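Local atomic coordinates of MymaA.19257.a.B3 (Mycobacterium marinum, PDB entry 6Q10), a protein that is of unknown function but is a membrane-associated or secreted mycobacterial protein whose soluble part carries a LytR C-terminal type domain. Residues G49-K52 with Q58-A61; L93-T98 with T116-L121; A25-T30 with A88-L93. One frame throughout, in Å; residues are numbered along the deposited sequence. Where two conformers were deposited one is given.

Contact 1: G49-K52 with Q58-A61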
ATOM      1  N   GLY A  49       5.799 -11.203  -1.909  1.00 24.07           N
ATOM      2  CA  GLY A  49       7.158 -11.413  -2.404  1.00 27.77           C
ATOM      3  C   GLY A  49       7.648 -10.248  -3.240  1.00 31.22           C
ATOM      4  O   GLY A  49       8.810  -9.841  -3.134  1.00 32.11           O
ATOM      5  N   ALA A  50       6.765  -9.679  -4.074  1.00 26.35           N
ATOM      6  CA  ALA A  50       7.165  -8.532  -4.894  1.00 27.72           C
ATOM      7  C   ALA A  50       7.503  -7.322  -4.031  1.00 24.99           C
ATOM      8  O   ALA A  50       8.458  -6.587  -4.331  1.00 27.77           O
ATOM      9  CB  ALA A  50       6.054  -8.184  -5.886  1.00 27.22           C
ATOM     10  N   LEU A  51       6.737  -7.105  -2.960  1.00 22.77           N
ATOM     11  CA  LEU A  51       7.040  -6.038  -1.999  1.00 22.50           C
ATOM     12  C   LEU A  51       8.381  -6.280  -1.310  1.00 26.25           C
ATOM     13  O   LEU A  51       9.188  -5.355  -1.147  1.00 24.47           O
ATOM     14  CB  LEU A  51       5.928  -5.940  -0.955  1.00 21.11           C
ATOM     15  CG  LEU A  51       4.596  -5.390  -1.467  1.00 19.14           C
ATOM     16  CD1 LEU A  51       3.590  -5.556  -0.365  1.00 21.59           C
ATOM     17  CD2 LEU A  51       4.732  -3.880  -1.810  1.00 20.46           C
ATOM     18  N   LYS A  52       8.618  -7.512  -0.860  1.00 23.80           N
ATOM     19  CA  LYS A  52       9.919  -7.827  -0.270  1.00 26.81           C
ATOM     20  C   LYS A  52      11.049  -7.504  -1.237  1.00 30.19           C
ATOM     21  O   LYS A  52      12.068  -6.922  -0.842  1.00 29.49           O
ATOM     22  CB  LYS A  52       9.962  -9.303   0.140  1.00 28.41           C
ATOM     23  CG  LYS A  52      11.195  -9.640   0.979  1.00 28.85           C
ATOM     24  CD  LYS A  52      11.212 -11.102   1.372  1.00 39.86           C
ATOM     25  CE  LYS A  52      12.461 -11.446   2.169  1.00 50.00           C
ATOM     26  NZ  LYS A  52      12.252 -12.716   2.920  1.00 47.69           N
ATOM     27  N   GLN A  58       9.747  -8.091   5.048  1.00 30.74           N
ATOM     28  CA  GLN A  58       8.958  -9.194   4.512  0.53 30.80           C
ATOM     29  C   GLN A  58       7.487  -9.101   4.903  1.00 27.84           C
ATOM     30  O   GLN A  58       7.147  -9.265   6.082  1.00 31.80           O
ATOM     31  CB  GLN A  58       9.518 -10.532   4.982  0.53 35.00           C
ATOM     32  CG  GLN A  58       8.583 -11.714   4.721  0.53 35.82           C
ATOM     33  CD  GLN A  58       8.652 -12.222   3.295  0.53 38.52           C
ATOM     34  OE1 GLN A  58       9.524 -13.027   2.962  0.53 48.52           O
ATOM     35  NE2 GLN A  58       7.721 -11.779   2.452  0.53 32.68           N
ATOM     36  N   PRO A  59       6.596  -8.860   3.957  1.00 25.37           N
ATOM     37  CA  PRO A  59       5.176  -8.799   4.301  1.00 22.06           C
ATOM     38  C   PRO A  59       4.615 -10.187   4.515  1.00 23.91           C
ATOM     39  O   PRO A  59       5.168 -11.194   4.072  1.00 29.29           O
ATOM     40  CB  PRO A  59       4.532  -8.131   3.077  1.00 23.39           C
ATOM     41  CG  PRO A  59       5.616  -7.403   2.448  1.00 28.94           C
ATOM     42  CD  PRO A  59       6.833  -8.254   2.631  1.00 27.55           C
ATOM     43  N   THR A  60       3.493 -10.228   5.216  1.00 25.77           N
ATOM     44  CA  THR A  60       2.789 -11.488   5.417  1.00 23.10           C
ATOM     45  C   THR A  60       1.764 -11.659   4.290  1.00 25.59           C
ATOM     46  O   THR A  60       1.501 -10.731   3.508  1.00 26.10           O
ATOM     47  CB  THR A  60       2.128 -11.504   6.793  1.00 31.37           C
ATOM     48  OG1 THR A  60       0.998 -10.635   6.790  1.00 33.76           O
ATOM     49  CG2 THR A  60       3.089 -11.051   7.860  1.00 41.49           C
ATOM     50  N   ALA A  61       1.226 -12.868   4.151  1.00 24.05           N
ATOM     51  CA  ALA A  61       0.220 -13.084   3.105  1.00 20.34           C
ATOM     52  C   ALA A  61      -0.852 -14.035   3.597  1.00 26.29           C
ATOM     53  O   ALA A  61      -0.546 -15.153   4.046  1.00 30.10           O
ATOM     54  CB  ALA A  61       0.836 -13.657   1.826  1.00 24.08           C
TER

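Contact 2: L93-T98 with T116-L121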
ATOM      1  N   LEU A  93       2.266   4.105  -3.005  1.00 17.89           N
ATOM      2  CA  LEU A  93       3.102   4.368  -4.168  1.00 18.95           C
ATOM      3  C   LEU A  93       3.029   3.239  -5.183  1.00 19.84           C
ATOM      4  O   LEU A  93       3.022   3.482  -6.393  1.00 21.40           O
ATOM      5  CB  LEU A  93       4.556   4.545  -3.722  1.00 20.32           C
ATOM      6  CG  LEU A  93       4.795   5.794  -2.897  1.00 20.49           C
ATOM      7  CD1 LEU A  93       6.202   5.687  -2.294  1.00 23.73           C
ATOM      8  CD2 LEU A  93       4.677   7.071  -3.752  1.00 22.79           C
ATOM      9  N   VAL A  94       3.028   1.986  -4.706  1.00 18.42           N
ATOM     10  CA  VAL A  94       3.082   0.844  -5.608  1.00 21.28           C
ATOM     11  C   VAL A  94       1.706   0.209  -5.800  1.00 19.62           C
ATOM     12  O   VAL A  94       1.555  -0.647  -6.681  1.00 22.91           O
ATOM     13  CB  VAL A  94       4.126  -0.189  -5.138  1.00 19.90           C
ATOM     14  CG1 VAL A  94       5.544   0.428  -5.264  1.00 21.79           C
ATOM     15  CG2 VAL A  94       3.869  -0.644  -3.688  1.00 18.99           C
ATOM     16  N   ALA A  95       0.700   0.634  -5.040  1.00 18.09           N
ATOM     17  CA  ALA A  95      -0.695   0.232  -5.269  1.00 17.62           C
ATOM     18  C   ALA A  95      -1.556   1.489  -5.341  1.00 18.06           C
ATOM     19  O   ALA A  95      -2.437   1.713  -4.504  1.00 20.27           O
ATOM     20  CB  ALA A  95      -1.171  -0.697  -4.154  1.00 20.62           C
ATOM     21  N   PRO A  96      -1.306   2.357  -6.323  1.00 20.43           N
ATOM     22  CA  PRO A  96      -1.886   3.706  -6.267  1.00 18.97           C
ATOM     23  C   PRO A  96      -3.374   3.768  -6.527  1.00 20.07           C
ATOM     24  O   PRO A  96      -3.971   4.838  -6.297  1.00 25.74           O
ATOM     25  CB  PRO A  96      -1.107   4.459  -7.361  1.00 20.80           C
ATOM     26  CG  PRO A  96      -0.694   3.366  -8.347  1.00 22.73           C
ATOM     27  CD  PRO A  96      -0.356   2.195  -7.432  1.00 22.28           C
ATOM     28  N   CYS A  97      -3.998   2.705  -7.043  1.00 18.79           N
ATOM     29  CA  CYS A  97      -5.412   2.793  -7.389  1.00 22.50           C
ATOM     30  C   CYS A  97      -6.285   2.066  -6.380  1.00 23.53           C
ATOM     31  O   CYS A  97      -7.448   1.772  -6.661  1.00 27.25           O
ATOM     32  CB  CYS A  97      -5.632   2.304  -8.817  1.00 28.80           C
ATOM     33  SG  CYS A  97      -4.745   3.435  -9.979  1.00 33.35           S
ATOM     34  N   THR A  98      -5.728   1.777  -5.212  1.00 20.18           N
ATOM     35  CA  THR A  98      -6.493   1.228  -4.101  1.00 18.47           C
ATOM     36  C   THR A  98      -7.168   2.349  -3.305  1.00 26.94           C
ATOM     37  O   THR A  98      -6.792   3.524  -3.397  1.00 25.78           O
ATOM     38  CB  THR A  98      -5.603   0.399  -3.184  1.00 21.15           C
ATOM     39  OG1 THR A  98      -4.514   1.208  -2.724  1.00 22.78           O
ATOM     40  CG2 THR A  98      -5.086  -0.849  -3.914  1.00 20.18           C
ATOM     41  N   THR A 116     -10.422  -8.019  -6.855  1.00 22.35           N
ATOM     42  CA  THR A 116     -10.504  -8.875  -8.042  1.00 27.56           C
ATOM     43  C   THR A 116      -9.751  -8.283  -9.216  1.00 28.35           C
ATOM     44  O   THR A 116      -9.296  -9.020 -10.099  1.00 32.49           O
ATOM     45  CB  THR A 116     -11.959  -9.101  -8.449  1.00 32.59           C
ATOM     46  OG1 THR A 116     -12.579  -7.832  -8.720  1.00 29.96           O
ATOM     47  CG2 THR A 116     -12.713  -9.817  -7.358  1.00 30.71           C
ATOM     48  N   ASP A 117      -9.613  -6.959  -9.244  1.00 26.45           N
ATOM     49  CA  ASP A 117      -9.035  -6.260 -10.380  1.00 31.72           C
ATOM     50  C   ASP A 117      -7.535  -6.036 -10.263  1.00 31.01           C
ATOM     51  O   ASP A 117      -6.915  -5.588 -11.235  1.00 33.79           O
ATOM     52  CB  ASP A 117      -9.704  -4.909 -10.542  1.00 30.58           C
ATOM     53  CG  ASP A 117     -11.209  -5.017 -10.697  1.00 34.14           C
ATOM     54  OD1 ASP A 117     -11.745  -6.141 -10.898  1.00 38.17           O
ATOM     55  OD2 ASP A 117     -11.872  -3.967 -10.629  1.00 34.51           O
ATOM     56  N   PHE A 118      -6.952  -6.280  -9.096  1.00 25.97           N
ATOM     57  CA  PHE A 118      -5.516  -6.118  -8.944  1.00 27.40           C
ATOM     58  C   PHE A 118      -4.773  -7.031  -9.908  1.00 30.83           C
ATOM     59  O   PHE A 118      -5.126  -8.204 -10.071  1.00 30.51           O
ATOM     60  CB  PHE A 118      -5.092  -6.436  -7.509  1.00 23.70           C
ATOM     61  CG  PHE A 118      -3.705  -5.987  -7.194  1.00 25.49           C
ATOM     62  CD1 PHE A 118      -2.626  -6.825  -7.429  1.00 30.62           C
ATOM     63  CD2 PHE A 118      -3.483  -4.718  -6.688  1.00 26.18           C
ATOM     64  CE1 PHE A 118      -1.337  -6.393  -7.152  1.00 31.19           C
ATOM     65  CE2 PHE A 118      -2.191  -4.288  -6.407  1.00 30.08           C
ATOM     66  CZ  PHE A 118      -1.127  -5.147  -6.648  1.00 28.75           C
ATOM     67  N   THR A 119      -3.718  -6.496 -10.540  1.00 31.19           N
ATOM     68  CA  THR A 119      -2.842  -7.327 -11.363  1.00 32.82           C
ATOM     69  C   THR A 119      -1.435  -7.337 -10.781  1.00 29.80           C
ATOM     70  O   THR A 119      -1.043  -8.331 -10.163  1.00 37.78           O
ATOM     71  CB  THR A 119      -2.844  -6.872 -12.826  1.00 39.13           C
ATOM     72  OG1 THR A 119      -2.579  -5.465 -12.896  1.00 37.90           O
ATOM     73  CG2 THR A 119      -4.176  -7.198 -13.507  1.00 40.70           C
ATOM     74  N   THR A 120      -0.682  -6.242 -10.908  1.00 31.81           N
ATOM     75  CA  THR A 120       0.685  -6.162 -10.429  1.00 27.97           C
ATOM     76  C   THR A 120       0.899  -4.840  -9.691  1.00 25.47           C
ATOM     77  O   THR A 120       0.113  -3.896  -9.818  1.00 29.74           O
ATOM     78  CB  THR A 120       1.691  -6.258 -11.590  1.00 38.95           C
ATOM     79  OG1 THR A 120       1.513  -5.130 -12.450  1.00 45.07           O
ATOM     80  CG2 THR A 120       1.477  -7.525 -12.399  1.00 45.53           C
ATOM     81  N   LEU A 121       1.959  -4.794  -8.888  1.00 24.42           N
ATOM     82  CA  LEU A 121       2.393  -3.522  -8.325  1.00 21.69           C
ATOM     83  C   LEU A 121       2.764  -2.547  -9.443  1.00 24.16           C
ATOM     84  O   LEU A 121       3.208  -2.938 -10.530  1.00 28.59           O
ATOM     85  CB  LEU A 121       3.601  -3.723  -7.409  1.00 25.51           C
ATOM     86  CG  LEU A 121       3.388  -4.610  -6.180  1.00 25.25           C
ATOM     87  CD1 LEU A 121       4.712  -4.721  -5.473  1.00 27.16           C
ATOM     88  CD2 LEU A 121       2.342  -3.973  -5.297  1.00 24.79           C
TER

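Contact 3: A25-T30 with A88-L93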
ATOM      1  N   ALA A  25       7.000   6.036   4.671  1.00 18.92           N
ATOM      2  CA  ALA A  25       7.953   5.355   5.531  1.00 18.84           C
ATOM      3  C   ALA A  25       9.138   4.801   4.752  1.00 21.42           C
ATOM      4  O   ALA A  25       9.027   4.433   3.585  1.00 21.11           O
ATOM      5  CB  ALA A  25       7.262   4.182   6.238  1.00 22.16           C
ATOM      6  N   GLN A  26      10.278   4.681   5.431  1.00 19.61           N
ATOM      7  CA  GLN A  26      11.340   3.807   4.932  1.00 22.80           C
ATOM      8  C   GLN A  26      10.821   2.377   4.788  1.00 24.65           C
ATOM      9  O   GLN A  26      10.179   1.838   5.698  1.00 22.11           O
ATOM     10  CB  GLN A  26      12.545   3.831   5.878  1.00 24.19           C
ATOM     11  CG  GLN A  26      13.145   5.220   6.069  1.00 26.12           C
ATOM     12  CD  GLN A  26      13.725   5.830   4.789  1.00 27.26           C
ATOM     13  OE1 GLN A  26      13.260   6.868   4.316  1.00 34.85           O
ATOM     14  NE2 GLN A  26      14.755   5.206   4.245  1.00 24.87           N
ATOM     15  N   LEU A  27      11.115   1.752   3.648  1.00 22.46           N
ATOM     16  CA  LEU A  27      10.505   0.457   3.359  1.00 22.65           C
ATOM     17  C   LEU A  27      10.892  -0.600   4.399  1.00 22.31           C
ATOM     18  O   LEU A  27      10.095  -1.499   4.696  1.00 24.60           O
ATOM     19  CB  LEU A  27      10.918  -0.009   1.957  1.00 22.26           C
ATOM     20  CG  LEU A  27      10.664   1.017   0.850  1.00 20.92           C
ATOM     21  CD1 LEU A  27      11.041   0.397  -0.487  1.00 24.32           C
ATOM     22  CD2 LEU A  27       9.220   1.497   0.872  1.00 20.54           C
ATOM     23  N   GLY A  28      12.096  -0.507   4.938  1.00 24.36           N
ATOM     24  CA  GLY A  28      12.587  -1.431   5.933  1.00 27.76           C
ATOM     25  C   GLY A  28      12.084  -1.170   7.326  1.00 24.39           C
ATOM     26  O   GLY A  28      12.546  -1.816   8.283  1.00 30.22           O
ATOM     27  N   GLU A  29      11.153  -0.246   7.462  1.00 23.56           N
ATOM     28  CA  GLU A  29      10.559   0.122   8.732  1.00 30.69           C
ATOM     29  C   GLU A  29       9.050  -0.034   8.668  1.00 30.81           C
ATOM     30  O   GLU A  29       8.316   0.697   9.329  1.00 38.31           O
ATOM     31  CB  GLU A  29      10.957   1.547   9.105  1.00 29.59           C
ATOM     32  CG  GLU A  29      12.415   1.603   9.498  1.00 30.47           C
ATOM     33  CD  GLU A  29      12.906   3.001   9.808  1.00 28.87           C
ATOM     34  OE1 GLU A  29      12.114   3.967   9.712  1.00 32.28           O
ATOM     35  OE2 GLU A  29      14.094   3.150  10.103  1.00 31.47           O
ATOM     36  N   THR A  30       8.583  -0.969   7.840  1.00 24.56           N
ATOM     37  CA  THR A  30       7.162  -1.163   7.610  1.00 21.90           C
ATOM     38  C   THR A  30       6.713  -2.520   8.130  1.00 27.09           C
ATOM     39  O   THR A  30       7.511  -3.440   8.301  1.00 29.65           O
ATOM     40  CB  THR A  30       6.789  -1.060   6.116  1.00 23.20           C
ATOM     41  OG1 THR A  30       7.468  -2.080   5.368  1.00 25.37           O
ATOM     42  CG2 THR A  30       7.112   0.331   5.527  1.00 23.35           C
ATOM     43  N   ALA A  88       1.362   3.185   5.098  1.00 18.14           N
ATOM     44  CA  ALA A  88       0.322   3.149   4.079  1.00 16.19           C
ATOM     45  C   ALA A  88       0.690   4.037   2.894  1.00 17.78           C
ATOM     46  O   ALA A  88       0.423   3.684   1.742  1.00 17.22           O
ATOM     47  CB  ALA A  88      -1.011   3.588   4.683  1.00 19.11           C
ATOM     48  N   ALA A  89       1.338   5.178   3.161  1.00 17.53           N
ATOM     49  CA  ALA A  89       1.748   6.063   2.069  1.00 18.40           C
ATOM     50  C   ALA A  89       2.774   5.376   1.183  1.00 18.55           C
ATOM     51  O   ALA A  89       2.789   5.586  -0.038  1.00 18.58           O
ATOM     52  CB  ALA A  89       2.321   7.359   2.635  1.00 18.36           C
ATOM     53  N   ALA A  90       3.684   4.599   1.796  1.00 17.68           N
ATOM     54  CA  ALA A  90       4.671   3.854   1.024  1.00 17.97           C
ATOM     55  C   ALA A  90       4.003   2.779   0.169  1.00 17.55           C
ATOM     56  O   ALA A  90       4.330   2.635  -1.015  1.00 18.73           O
ATOM     57  CB  ALA A  90       5.716   3.224   1.971  1.00 18.58           C
ATOM     58  N   VAL A  91       3.077   2.011   0.762  1.00 17.01           N
ATOM     59  CA  VAL A  91       2.346   1.010  -0.013  1.00 17.84           C
ATOM     60  C   VAL A  91       1.569   1.675  -1.147  1.00 17.75           C
ATOM     61  O   VAL A  91       1.483   1.139  -2.259  1.00 17.24           O
ATOM     62  CB  VAL A  91       1.414   0.202   0.906  1.00 16.41           C
ATOM     63  CG1 VAL A  91       0.634  -0.826   0.089  1.00 19.58           C
ATOM     64  CG2 VAL A  91       2.251  -0.506   1.987  1.00 19.40           C
ATOM     65  N   TRP A  92       0.994   2.852  -0.888  1.00 15.62           N
ATOM     66  CA  TRP A  92       0.163   3.499  -1.900  1.00 16.06           C
ATOM     67  C   TRP A  92       0.949   3.906  -3.140  1.00 17.87           C
ATOM     68  O   TRP A  92       0.369   4.054  -4.216  1.00 20.15           O
ATOM     69  CB  TRP A  92      -0.522   4.715  -1.237  1.00 18.54           C
ATOM     70  CG  TRP A  92      -1.691   5.312  -1.942  1.00 19.55           C
ATOM     71  CD1 TRP A  92      -2.682   4.665  -2.614  1.00 20.51           C
ATOM     72  CD2 TRP A  92      -1.993   6.708  -2.004  1.00 20.02           C
ATOM     73  NE1 TRP A  92      -3.601   5.591  -3.085  1.00 21.63           N
ATOM     74  CE2 TRP A  92      -3.180   6.852  -2.738  1.00 24.57           C
ATOM     75  CE3 TRP A  92      -1.344   7.851  -1.532  1.00 23.51           C
ATOM     76  CZ2 TRP A  92      -3.748   8.110  -2.993  1.00 25.97           C
ATOM     77  CZ3 TRP A  92      -1.919   9.094  -1.780  1.00 26.64           C
ATOM     78  CH2 TRP A  92      -3.102   9.199  -2.495  1.00 24.84           C
ATOM     79  N   LEU A  93       2.266   4.105  -3.005  1.00 17.89           N
ATOM     80  CA  LEU A  93       3.102   4.368  -4.168  1.00 18.95           C
ATOM     81  C   LEU A  93       3.029   3.239  -5.183  1.00 19.84           C
ATOM     82  O   LEU A  93       3.022   3.482  -6.393  1.00 21.40           O
ATOM     83  CB  LEU A  93       4.556   4.545  -3.722  1.00 20.32           C
ATOM     84  CG  LEU A  93       4.795   5.794  -2.897  1.00 20.49           C
ATOM     85  CD1 LEU A  93       6.202   5.687  -2.294  1.00 23.73           C
ATOM     86  CD2 LEU A  93       4.677   7.071  -3.752  1.00 22.79           C
TER

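Contact 1: G49-K52 with Q58-A61
K52 and Q58 are the point of closest backbone approach between helix 43-54 and the entry to strand 60-63, with their CA atoms 5.1 Å apart. The polar part of the contact lies on the exposed side. K52 runs out fully extended, its CG anti to the backbone N (chi1 -170°), and its methylenes pass obliquely over the amide of Q58. The chain of Q58 bends at chi2, which brings the amide back to the lysine: K52 NZ donates to Q58 OE1 at 2.7 Å, coming from well above the carbonyl plane. The other end of the same amide turns to its own backbone, where Q58 NE2 donates to P59 O at 3.1 Å, on a lone pair in the carbonyl plane but bent on the donor side (136° at the hydrogen). Deeper in, the pyrrolidine of P59 rests on the helix. Its CG meets L51 CB at 3.7 Å and L51 CD1 at 3.9 Å, while its CD lies 4.0 Å from the backbone N of K52. L51 and P59 also share V34 of strand 32-36, which places the contact inside the beta-alpha-beta unit of strand 32-36, helix 43-54 and strand 60-63. Q58 has two deposited conformers, and its bonds are those of one. In that conformer the amide is held at both ends, by K52 and P59 O, outside a buried apolar L51-P59 pair.

Contact 2: L93-T98 with T116-L121
V94 and L121 make the main apolar contact between the end of helix 85-94 and the loop that follows strand 110-114. V94 CG2 lies 4.0 Å from L121 CD2, the two side chains meeting at a slant. The CD2 branch of L121 lies between V94 and the edge of the F118 ring, in the ring plane. A95 adds a looser contact with the same ring: its CB sits near the ring plane, 4.4 Å from F118 CE2, so both groups meet the phenylalanine edge-on. V47 of helix 43-54 also packs on F118, and L51 touches both V94 and L121.

Weakly polar contacts come next. V94 O faces L121 CA at 3.4 Å, a CA-H...O approach with a bent angle of 125° at the hydrogen, and L121 CD2 stands 3.7 Å from the same oxygen. A backbone hydrogen bond between V94 and A122 continues this pairing one residue further along.

Conventional side-chain hydrogen bonds shape the turn and tie the loop to its surroundings. T98 OG1 donates to A95 O at 2.8 Å, in the carbonyl plane, and supports the type I turn from A95 to T98, whose own T98 N to A95 O bond is weak. Outside the two segments, Q43 NE2 donates to F118 O and so ties the loop to helix 43-54. A covalent link is added by C97 of the turn, which forms a disulfide with C155 at the end of the chain.

Between the two segments themselves, then, association rests on dispersion and one weak CA-H...O contact, with the V94-A122 backbone bond as the conventional link immediately next to them.

Contact 3: A25-T30 with A88-L93
L27 reaches helix 85-94 through a single methyl, and A90 receives it. Starting at the backbone, L27 CB is 6.1 Å from A90 CB, and CG, set anti to the carbonyl carbon (chi1 -53°), comes nearer without touching. At the fork the branches part: L27 CD2 closes to 4.1 Å from A90 CB, whereas CD1 turns from the alanine, 6.5 Å from A90 CB. Outside the two segments, the leucine also packs on F56 and L134 of loops.

A90 CB points at the loop and is met by a second group, A25 O, at 3.9 Å; this is a van der Waals contact between carbonyl and methyl. The CB of A25 itself remains farther off, 4.6 Å from A90 CB. One small helix residue therefore carries most of the helix side of the contact, and its size is consistent with the CA atoms of A25 and A90 lying only 5.8 Å apart.

The loop is shaped by bonds of its own. E29 N donates to Q26 O at 2.9 Å, and T30 OG1 donates to L27 O at 2.8 Å, tilted 24° from the carbonyl plane. Further backbone bonds join A25 to A86 near the start of the helix, and L27 to T57 and L134.

Other residues of the helix lean on the sheet, with A88 and V91 touching I78 of strand 76-80. The helix connects that strand to its parallel neighbour 99-102, the beta-alpha-beta crossover of layered alpha/beta folds, and the loop before strand 32-36 packs against it.

Overall arrangement
Contacts 1 and 2 meet directly, their centres 14 Å apart: L121 CD1 lies 3.7 Å from A50 CB, and L51 CD2 is 3.8 Å from V94 CG2. Contact 3 uses the same helix 85-94 as contact 2 and shares L93 with it; they also touch by packing, T98 O to W92 NE1 at 3.8 Å, yet their centres lie 15 Å apart on opposite sides of the chain's centre. Contacts 1 and 3 do not touch, their nearest atoms being about 5 Å apart. Contact 1 ties helix 43-54 to the start of strand 60-63, whereas the other two tie helix 85-94 to loops. As the function is unknown, no active site can be assigned to the three contacts.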